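Local coordinates for envelope glycoprotein (Bourbon virus, PDB 5ZKX) that probably drives fusion of the viral and host membranes as a trimeric class III fusion glycoprotein of the gp64 family, captured here in its postfusion form, at residues A[91-96]-A[139-144]; A[49-54]-A[73-78]. One frame throughout, in Å; residues are numbered along the deposited sequence.

Interaction 1: A[91-96]-A[139-144]; sequences CYTGPE and LSWRCG
Cys91 and Thr93 face Cys143 and Trp141 across two nearly antiparallel strands, 91-93 and 139-144, whose short axes run at 163° and come within 6.6 Å; side chains and one covalent bond join them, so that a short strand paired through its backbone with strand 116-118 is packed on the long strand 134-148 of the antiparallel sheet. At one end is the disulfide between Cys91 SG and Cys143 SG. Its low chi3 of 58° gives it a right-handed twist and draws Cys91 CB and Cys143 CB together to 3.4 Å. Next comes Thr93, whose CG2 sits beside the disulfide, 3.6 Å from Cys143 CB, and whose CB lies 3.6 Å from Trp141 CE3. The hydroxyl of Thr93 is hydrogen-bonded to His118. Trp141 takes up most of the middle: with CG beside its own backbone N (chi1 -70°), the indole lies with one face under the chain at residues 93 and 94. Gly94 N stands over the centre of the ring system, and Gly94 CA makes a CH-pi contact 3.8 Å from the centroid of the five-membered ring. Pro95 O meets the rim instead, near the ring plane and 3.1 Å from Trp141 NE1; Leu139 CD2 also packs against this carbonyl, at 3.6 Å. At the far end the chain of Glu96 bends at chi2 and returns to the strand, where Ser140 OG donates to Glu96 OE2 over 2.7 Å, on the syn side and somewhat out of the carboxylate plane. Arg126 forms a salt bridge to the same oxygen, and Glu124 N is hydrogen-bonded to the serine hydroxyl. Segment 91-96 is thus held covalently at one end and by a carboxylate shared between serine and arginine at the other, with the backbone of Gly94 set over the indole face between.

Interaction 2: A[49-54]-A[73-78]; sequences RAYWRS and NPKPPT
Arg49 extends toward Lys75, its first two side-chain torsions extended and the third turned to 59°, which brings NE back onto the carbonyl of Lys75. Arg49 NE donates to Lys75 O at 2.7 Å; the oxygen lies close to the guanidinium plane, and the donor lies in the carbonyl plane. Pro77 CB covers one face of the same group, 4.1 Å from Arg49 NH2. The other terminal nitrogen, NH1, is held by a salt bridge to Glu81 and a hydrogen bond to Tyr92 O, so the head group is fixed from several directions. These residues belong to the antiparallel hairpin of strands 44-58 and 67-74. Tyr51 and Asn73 form a hydrogen-bonded pair in it, Tyr51 N to Asn73 O and Asn73 N to Tyr51 O both at 3.0 Å. Ala50 and Pro74 follow as a non-hydrogen-bonded pair, a place where the missing N-H of proline costs the strand pairing nothing. One step further, Lys75 N still donates to Arg49 O, but from 41° out of the carbonyl plane, as segment 73-78 turns off into its prolines. Tyr51 carries its ring between its own N and carbonyl carbon (chi1 66°), which lays it across the neighbouring strand. Asn73 CB sits over the face of that ring, 3.8 Å from its centroid in a CH-pi contact, and the amide plane is inclined to the ring, with Asn73 OD1 3.3 Å from Tyr51 CE1. The polar partner of this OD1 is the hydroxyl of Ser71. Lys75 meets the ring differently: its CG approaches the edge, 3.8 Å from Tyr51 CE2, before a bend at chi2 takes the rest of the chain away.

Both contacts work on neighbouring strands of one antiparallel sheet: interaction 2 pairs strand 44-58 with its hairpin partner, and interaction 1 packs the 91-96 segment on strand 134-148. The two strands are joined directly, Ser140 O lying 2.7 Å from Trp52 N, probably as a hydrogen bond. Interaction 1 is the more buried, depending on a disulfide and an aromatic face; interaction 2 lies partly at the surface and relies on backbone bonds and an arginine. Side chains also bridge them: Trp141 CH2 packs 3.5 Å from Tyr51 CD2, and Trp112 meets both of these rings edge-to-face. Leu139 CD1 packs on Tyr51 CD1 too, at 3.5 Å.

Interaction 1: A[91-96]-A[139-144]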
ATOM      1  N   CYS A  91      12.351  -7.536  34.546  1.00 22.46           N
ATOM      2  CA  CYS A  91      11.278  -6.982  35.357  1.00 24.24           C
ATOM      3  C   CYS A  91      11.255  -7.646  36.730  1.00 25.97           C
ATOM      4  O   CYS A  91      11.641  -8.808  36.884  1.00 26.10           O
ATOM      5  CB  CYS A  91       9.918  -7.146  34.669  1.00 22.56           C
ATOM      6  SG  CYS A  91       9.612  -8.788  33.993  1.00 30.37           S
ATOM      7  N   TYR A  92      10.807  -6.890  37.729  1.00 31.22           N
ATOM      8  CA  TYR A  92      10.763  -7.346  39.112  1.00 33.79           C
ATOM      9  C   TYR A  92       9.318  -7.427  39.589  1.00 34.46           C
ATOM     10  O   TYR A  92       8.526  -6.510  39.353  1.00 33.51           O
ATOM     11  CB  TYR A  92      11.559  -6.409  40.024  1.00 33.92           C
ATOM     12  CG  TYR A  92      13.062  -6.468  39.839  1.00 32.02           C
ATOM     13  CD1 TYR A  92      13.832  -7.396  40.528  1.00 29.42           C
ATOM     14  CD2 TYR A  92      13.714  -5.583  38.988  1.00 35.05           C
ATOM     15  CE1 TYR A  92      15.206  -7.448  40.371  1.00 31.92           C
ATOM     16  CE2 TYR A  92      15.089  -5.628  38.822  1.00 32.41           C
ATOM     17  CZ  TYR A  92      15.830  -6.565  39.517  1.00 33.33           C
ATOM     18  OH  TYR A  92      17.199  -6.623  39.365  1.00 25.79           O
ATOM     19  N   THR A  93       8.980  -8.526  40.266  1.00 41.16           N
ATOM     20  CA  THR A  93       7.625  -8.755  40.754  1.00 36.96           C
ATOM     21  C   THR A  93       7.680  -9.279  42.183  1.00 39.86           C
ATOM     22  O   THR A  93       8.756  -9.474  42.759  1.00 42.38           O
ATOM     23  CB  THR A  93       6.858  -9.746  39.868  1.00 37.23           C
ATOM     24  OG1 THR A  93       7.664 -10.910  39.635  1.00 41.30           O
ATOM     25  CG2 THR A  93       6.491  -9.112  38.541  1.00 35.48           C
ATOM     26  N   GLY A  94       6.500  -9.506  42.753  1.00 31.66           N
ATOM     27  CA  GLY A  94       6.376 -10.137  44.043  1.00 30.08           C
ATOM     28  C   GLY A  94       6.519 -11.641  43.939  1.00 30.01           C
ATOM     29  O   GLY A  94       6.946 -12.177  42.911  1.00 29.48           O
ATOM     30  N   PRO A  95       6.158 -12.355  45.001  1.00 22.70           N
ATOM     31  CA  PRO A  95       6.371 -13.804  45.039  1.00 24.35           C
ATOM     32  C   PRO A  95       5.236 -14.607  44.425  1.00 23.25           C
ATOM     33  O   PRO A  95       4.075 -14.193  44.391  1.00 22.02           O
ATOM     34  CB  PRO A  95       6.474 -14.081  46.545  1.00 19.44           C
ATOM     35  CG  PRO A  95       5.537 -13.083  47.141  1.00 20.65           C
ATOM     36  CD  PRO A  95       5.637 -11.843  46.280  1.00 22.23           C
ATOM     37  N   GLU A  96       5.596 -15.791  43.939  1.00 31.18           N
ATOM     38  CA  GLU A  96       4.630 -16.756  43.424  1.00 36.94           C
ATOM     39  C   GLU A  96       4.100 -17.573  44.597  1.00 36.61           C
ATOM     40  O   GLU A  96       4.831 -18.374  45.189  1.00 36.24           O
ATOM     41  CB  GLU A  96       5.269 -17.655  42.369  1.00 33.75           C
ATOM     42  CG  GLU A  96       4.288 -18.560  41.643  1.00 33.03           C
ATOM     43  CD  GLU A  96       3.767 -17.947  40.359  1.00 38.69           C
ATOM     44  OE1 GLU A  96       4.455 -17.066  39.801  1.00 40.46           O
ATOM     45  OE2 GLU A  96       2.672 -18.342  39.904  1.00 39.43           O
ATOM     46  N   LEU A 139      -1.310 -16.567  44.366  1.00 31.00           N
ATOM     47  CA  LEU A 139      -0.788 -15.313  43.834  1.00 30.84           C
ATOM     48  C   LEU A 139       0.174 -15.627  42.697  1.00 28.61           C
ATOM     49  O   LEU A 139       1.137 -16.374  42.890  1.00 27.26           O
ATOM     50  CB  LEU A 139      -0.088 -14.507  44.932  1.00 28.67           C
ATOM     51  CG  LEU A 139       0.281 -13.054  44.647  1.00 34.07           C
ATOM     52  CD1 LEU A 139      -0.968 -12.211  44.473  1.00 34.67           C
ATOM     53  CD2 LEU A 139       1.154 -12.498  45.761  1.00 34.62           C
ATOM     54  N   SER A 140      -0.090 -15.060  41.516  1.00 22.00           N
ATOM     55  CA  SER A 140       0.734 -15.261  40.330  1.00 21.00           C
ATOM     56  C   SER A 140       0.992 -13.922  39.654  1.00 21.76           C
ATOM     57  O   SER A 140       0.078 -13.105  39.515  1.00 24.24           O
ATOM     58  CB  SER A 140       0.061 -16.219  39.348  1.00 21.03           C
ATOM     59  OG  SER A 140       1.001 -16.773  38.445  1.00 27.14           O
ATOM     60  N   TRP A 141       2.231 -13.706  39.223  1.00 26.64           N
ATOM     61  CA  TRP A 141       2.667 -12.419  38.698  1.00 26.63           C
ATOM     62  C   TRP A 141       2.983 -12.506  37.210  1.00 23.22           C
ATOM     63  O   TRP A 141       3.318 -13.572  36.684  1.00 22.26           O
ATOM     64  CB  TRP A 141       3.905 -11.908  39.443  1.00 24.94           C
ATOM     65  CG  TRP A 141       3.629 -11.488  40.846  1.00 26.48           C
ATOM     66  CD1 TRP A 141       3.519 -12.298  41.937  1.00 24.75           C
ATOM     67  CD2 TRP A 141       3.426 -10.150  41.316  1.00 24.71           C
ATOM     68  NE1 TRP A 141       3.258 -11.548  43.058  1.00 25.61           N
ATOM     69  CE2 TRP A 141       3.196 -10.226  42.703  1.00 24.30           C
ATOM     70  CE3 TRP A 141       3.415  -8.895  40.697  1.00 24.89           C
ATOM     71  CZ2 TRP A 141       2.959  -9.096  43.482  1.00 25.14           C
ATOM     72  CZ3 TRP A 141       3.179  -7.774  41.473  1.00 24.92           C
ATOM     73  CH2 TRP A 141       2.955  -7.883  42.850  1.00 25.83           C
ATOM     74  N   ARG A 142       2.868 -11.362  36.539  1.00 24.01           N
ATOM     75  CA  ARG A 142       3.275 -11.211  35.152  1.00 21.81           C
ATOM     76  C   ARG A 142       4.038  -9.902  35.015  1.00 22.56           C
ATOM     77  O   ARG A 142       3.766  -8.932  35.728  1.00 25.17           O
ATOM     78  CB  ARG A 142       2.075 -11.234  34.191  1.00 20.40           C
ATOM     79  CG  ARG A 142       1.281  -9.931  34.140  1.00 19.98           C
ATOM     80  CD  ARG A 142      -0.019 -10.092  33.367  1.00 19.34           C
ATOM     81  NE  ARG A 142       0.184 -10.705  32.057  1.00 22.44           N
ATOM     82  CZ  ARG A 142       0.127 -10.042  30.906  1.00 20.20           C
ATOM     83  NH1 ARG A 142      -0.129  -8.741  30.897  1.00 20.30           N
ATOM     84  NH2 ARG A 142       0.325 -10.680  29.763  1.00 23.29           N
ATOM     85  N   CYS A 143       5.013  -9.885  34.110  1.00 31.85           N
ATOM     86  CA  CYS A 143       5.775  -8.669  33.862  1.00 30.22           C
ATOM     87  C   CYS A 143       6.511  -8.793  32.538  1.00 28.86           C
ATOM     88  O   CYS A 143       6.794  -9.893  32.056  1.00 26.70           O
ATOM     89  CB  CYS A 143       6.763  -8.374  34.996  1.00 29.34           C
ATOM     90  SG  CYS A 143       8.120  -9.550  35.150  1.00 32.53           S
ATOM     91  N   GLY A 144       6.825  -7.640  31.962  1.00 24.15           N
ATOM     92  CA  GLY A 144       7.586  -7.591  30.730  1.00 22.57           C
ATOM     93  C   GLY A 144       8.153  -6.208  30.529  1.00 23.87           C
ATOM     94  O   GLY A 144       7.690  -5.232  31.128  1.00 22.04           O
TER

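Interaction 2: A[49-54]-A[73-78]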
ATOM      1  N   ARG A  49       3.243  -4.867  34.376  1.00 22.59           N
ATOM      2  CA  ARG A  49       3.269  -5.749  35.530  1.00 23.20           C
ATOM      3  C   ARG A  49       1.865  -5.844  36.101  1.00 24.09           C
ATOM      4  O   ARG A  49       1.154  -4.840  36.184  1.00 23.58           O
ATOM      5  CB  ARG A  49       4.242  -5.255  36.606  1.00 26.31           C
ATOM      6  CG  ARG A  49       4.194  -6.068  37.890  1.00 23.90           C
ATOM      7  CD  ARG A  49       5.272  -5.638  38.863  1.00 27.72           C
ATOM      8  NE  ARG A  49       5.154  -4.233  39.235  1.00 24.35           N
ATOM      9  CZ  ARG A  49       6.133  -3.536  39.802  1.00 25.11           C
ATOM     10  NH1 ARG A  49       7.295  -4.122  40.055  1.00 21.21           N
ATOM     11  NH2 ARG A  49       5.953  -2.259  40.111  1.00 25.26           N
ATOM     12  N   ALA A  50       1.475  -7.056  36.485  1.00 26.51           N
ATOM     13  CA  ALA A  50       0.203  -7.287  37.152  1.00 26.94           C
ATOM     14  C   ALA A  50       0.323  -8.560  37.977  1.00 29.04           C
ATOM     15  O   ALA A  50       1.288  -9.318  37.853  1.00 24.79           O
ATOM     16  CB  ALA A  50      -0.951  -7.389  36.151  1.00 22.93           C
ATOM     17  N   TYR A  51      -0.676  -8.788  38.825  1.00 28.42           N
ATOM     18  CA  TYR A  51      -0.730 -10.017  39.596  1.00 26.18           C
ATOM     19  C   TYR A  51      -2.165 -10.517  39.681  1.00 24.18           C
ATOM     20  O   TYR A  51      -3.109  -9.732  39.808  1.00 26.02           O
ATOM     21  CB  TYR A  51      -0.130  -9.835  41.005  1.00 27.02           C
ATOM     22  CG  TYR A  51      -0.871  -8.897  41.939  1.00 24.54           C
ATOM     23  CD1 TYR A  51      -1.940  -9.345  42.703  1.00 23.55           C
ATOM     24  CD2 TYR A  51      -0.472  -7.574  42.088  1.00 27.94           C
ATOM     25  CE1 TYR A  51      -2.607  -8.500  43.566  1.00 23.93           C
ATOM     26  CE2 TYR A  51      -1.134  -6.721  42.953  1.00 26.52           C
ATOM     27  CZ  TYR A  51      -2.200  -7.192  43.690  1.00 27.37           C
ATOM     28  OH  TYR A  51      -2.869  -6.353  44.552  1.00 25.70           O
ATOM     29  N   TRP A  52      -2.311 -11.832  39.589  1.00 20.15           N
ATOM     30  CA  TRP A  52      -3.580 -12.497  39.829  1.00 22.40           C
ATOM     31  C   TRP A  52      -3.622 -12.969  41.277  1.00 26.52           C
ATOM     32  O   TRP A  52      -2.704 -13.657  41.737  1.00 24.00           O
ATOM     33  CB  TRP A  52      -3.747 -13.679  38.875  1.00 20.89           C
ATOM     34  CG  TRP A  52      -4.785 -14.655  39.301  1.00 23.56           C
ATOM     35  CD1 TRP A  52      -4.582 -15.830  39.967  1.00 20.66           C
ATOM     36  CD2 TRP A  52      -6.197 -14.550  39.089  1.00 22.67           C
ATOM     37  NE1 TRP A  52      -5.783 -16.461  40.184  1.00 21.51           N
ATOM     38  CE2 TRP A  52      -6.789 -15.694  39.653  1.00 21.15           C
ATOM     39  CE3 TRP A  52      -7.018 -13.595  38.481  1.00 24.29           C
ATOM     40  CZ2 TRP A  52      -8.163 -15.912  39.625  1.00 20.46           C
ATOM     41  CZ3 TRP A  52      -8.382 -13.813  38.454  1.00 21.90           C
ATOM     42  CH2 TRP A  52      -8.940 -14.962  39.022  1.00 21.85           C
ATOM     43  N   ARG A  53      -4.673 -12.586  41.998  1.00 27.75           N
ATOM     44  CA  ARG A  53      -4.829 -12.948  43.400  1.00 27.96           C
ATOM     45  C   ARG A  53      -6.135 -13.704  43.587  1.00 26.20           C
ATOM     46  O   ARG A  53      -7.180 -13.271  43.095  1.00 26.79           O
ATOM     47  CB  ARG A  53      -4.801 -11.711  44.301  1.00 32.38           C
ATOM     48  CG  ARG A  53      -5.189 -11.990  45.747  1.00 30.65           C
ATOM     49  CD  ARG A  53      -5.762 -10.750  46.408  1.00 31.75           C
ATOM     50  NE  ARG A  53      -4.718  -9.800  46.781  1.00 29.66           N
ATOM     51  CZ  ARG A  53      -4.917  -8.495  46.933  1.00 36.23           C
ATOM     52  NH1 ARG A  53      -6.125  -7.976  46.740  1.00 32.58           N
ATOM     53  NH2 ARG A  53      -3.908  -7.705  47.279  1.00 33.66           N
ATOM     54  N   SER A  54      -6.072 -14.830  44.298  1.00 28.76           N
ATOM     55  CA  SER A  54      -7.255 -15.623  44.629  1.00 27.93           C
ATOM     56  C   SER A  54      -7.228 -15.917  46.125  1.00 26.86           C
ATOM     57  O   SER A  54      -6.512 -16.817  46.575  1.00 33.81           O
ATOM     58  CB  SER A  54      -7.312 -16.911  43.816  1.00 29.32           C
ATOM     59  OG  SER A  54      -8.599 -17.500  43.912  1.00 27.34           O
ATOM     60  N   ASN A  73      -4.991  -7.418  39.332  1.00 31.62           N
ATOM     61  CA  ASN A  73      -4.616  -6.075  39.749  1.00 28.86           C
ATOM     62  C   ASN A  73      -3.387  -5.601  38.994  1.00 30.18           C
ATOM     63  O   ASN A  73      -2.360  -6.292  38.987  1.00 27.32           O
ATOM     64  CB  ASN A  73      -4.349  -6.031  41.256  1.00 30.10           C
ATOM     65  CG  ASN A  73      -5.547  -6.469  42.073  1.00 26.29           C
ATOM     66  OD1 ASN A  73      -5.631  -7.618  42.500  1.00 28.16           O
ATOM     67  ND2 ASN A  73      -6.480  -5.552  42.293  1.00 32.90           N
ATOM     68  N   PRO A  74      -3.452  -4.434  38.357  1.00 32.46           N
ATOM     69  CA  PRO A  74      -2.273  -3.898  37.673  1.00 29.63           C
ATOM     70  C   PRO A  74      -1.369  -3.146  38.635  1.00 30.91           C
ATOM     71  O   PRO A  74      -1.824  -2.358  39.467  1.00 32.90           O
ATOM     72  CB  PRO A  74      -2.880  -2.952  36.633  1.00 30.26           C
ATOM     73  CG  PRO A  74      -4.117  -2.441  37.308  1.00 27.00           C
ATOM     74  CD  PRO A  74      -4.636  -3.576  38.168  1.00 29.55           C
ATOM     75  N   LYS A  75      -0.071  -3.400  38.519  1.00 30.13           N
ATOM     76  CA  LYS A  75       0.945  -2.701  39.302  1.00 32.33           C
ATOM     77  C   LYS A  75       1.993  -2.178  38.331  1.00 29.99           C
ATOM     78  O   LYS A  75       3.093  -2.738  38.220  1.00 32.56           O
ATOM     79  CB  LYS A  75       1.552  -3.610  40.370  1.00 37.48           C
ATOM     80  CG  LYS A  75       0.719  -3.700  41.644  1.00 39.83           C
ATOM     81  CD  LYS A  75       0.720  -2.384  42.411  1.00 38.10           C
ATOM     82  CE  LYS A  75      -0.476  -2.289  43.347  1.00 41.22           C
ATOM     83  NZ  LYS A  75      -0.548  -0.972  44.045  1.00 50.82           N
ATOM     84  N   PRO A  76       1.681  -1.110  37.604  1.00 24.06           N
ATOM     85  CA  PRO A  76       2.632  -0.563  36.636  1.00 25.78           C
ATOM     86  C   PRO A  76       3.867  -0.033  37.341  1.00 27.40           C
ATOM     87  O   PRO A  76       3.758   0.638  38.378  1.00 30.69           O
ATOM     88  CB  PRO A  76       1.841   0.568  35.962  1.00 25.23           C
ATOM     89  CG  PRO A  76       0.801   0.941  36.958  1.00 21.29           C
ATOM     90  CD  PRO A  76       0.438  -0.321  37.668  1.00 22.63           C
ATOM     91  N   PRO A  77       5.055  -0.329  36.821  1.00 26.12           N
ATOM     92  CA  PRO A  77       6.282   0.096  37.505  1.00 22.84           C
ATOM     93  C   PRO A  77       6.398   1.609  37.574  1.00 23.26           C
ATOM     94  O   PRO A  77       5.826   2.339  36.764  1.00 28.35           O
ATOM     95  CB  PRO A  77       7.397  -0.510  36.642  1.00 23.88           C
ATOM     96  CG  PRO A  77       6.763  -0.754  35.313  1.00 22.52           C
ATOM     97  CD  PRO A  77       5.337  -1.102  35.602  1.00 23.60           C
ATOM     98  N   THR A  78       7.142   2.077  38.572  1.00 35.57           N
ATOM     99  CA  THR A  78       7.421   3.497  38.694  1.00 34.33           C
ATOM    100  C   THR A  78       8.446   3.913  37.641  1.00 36.93           C
ATOM    101  O   THR A  78       8.976   3.092  36.887  1.00 33.77           O
ATOM    102  CB  THR A  78       7.926   3.825  40.097  1.00 34.49           C
ATOM    103  OG1 THR A  78       9.260   3.328  40.250  1.00 36.08           O
ATOM    104  CG2 THR A  78       7.031   3.186  41.145  1.00 35.50           C
TER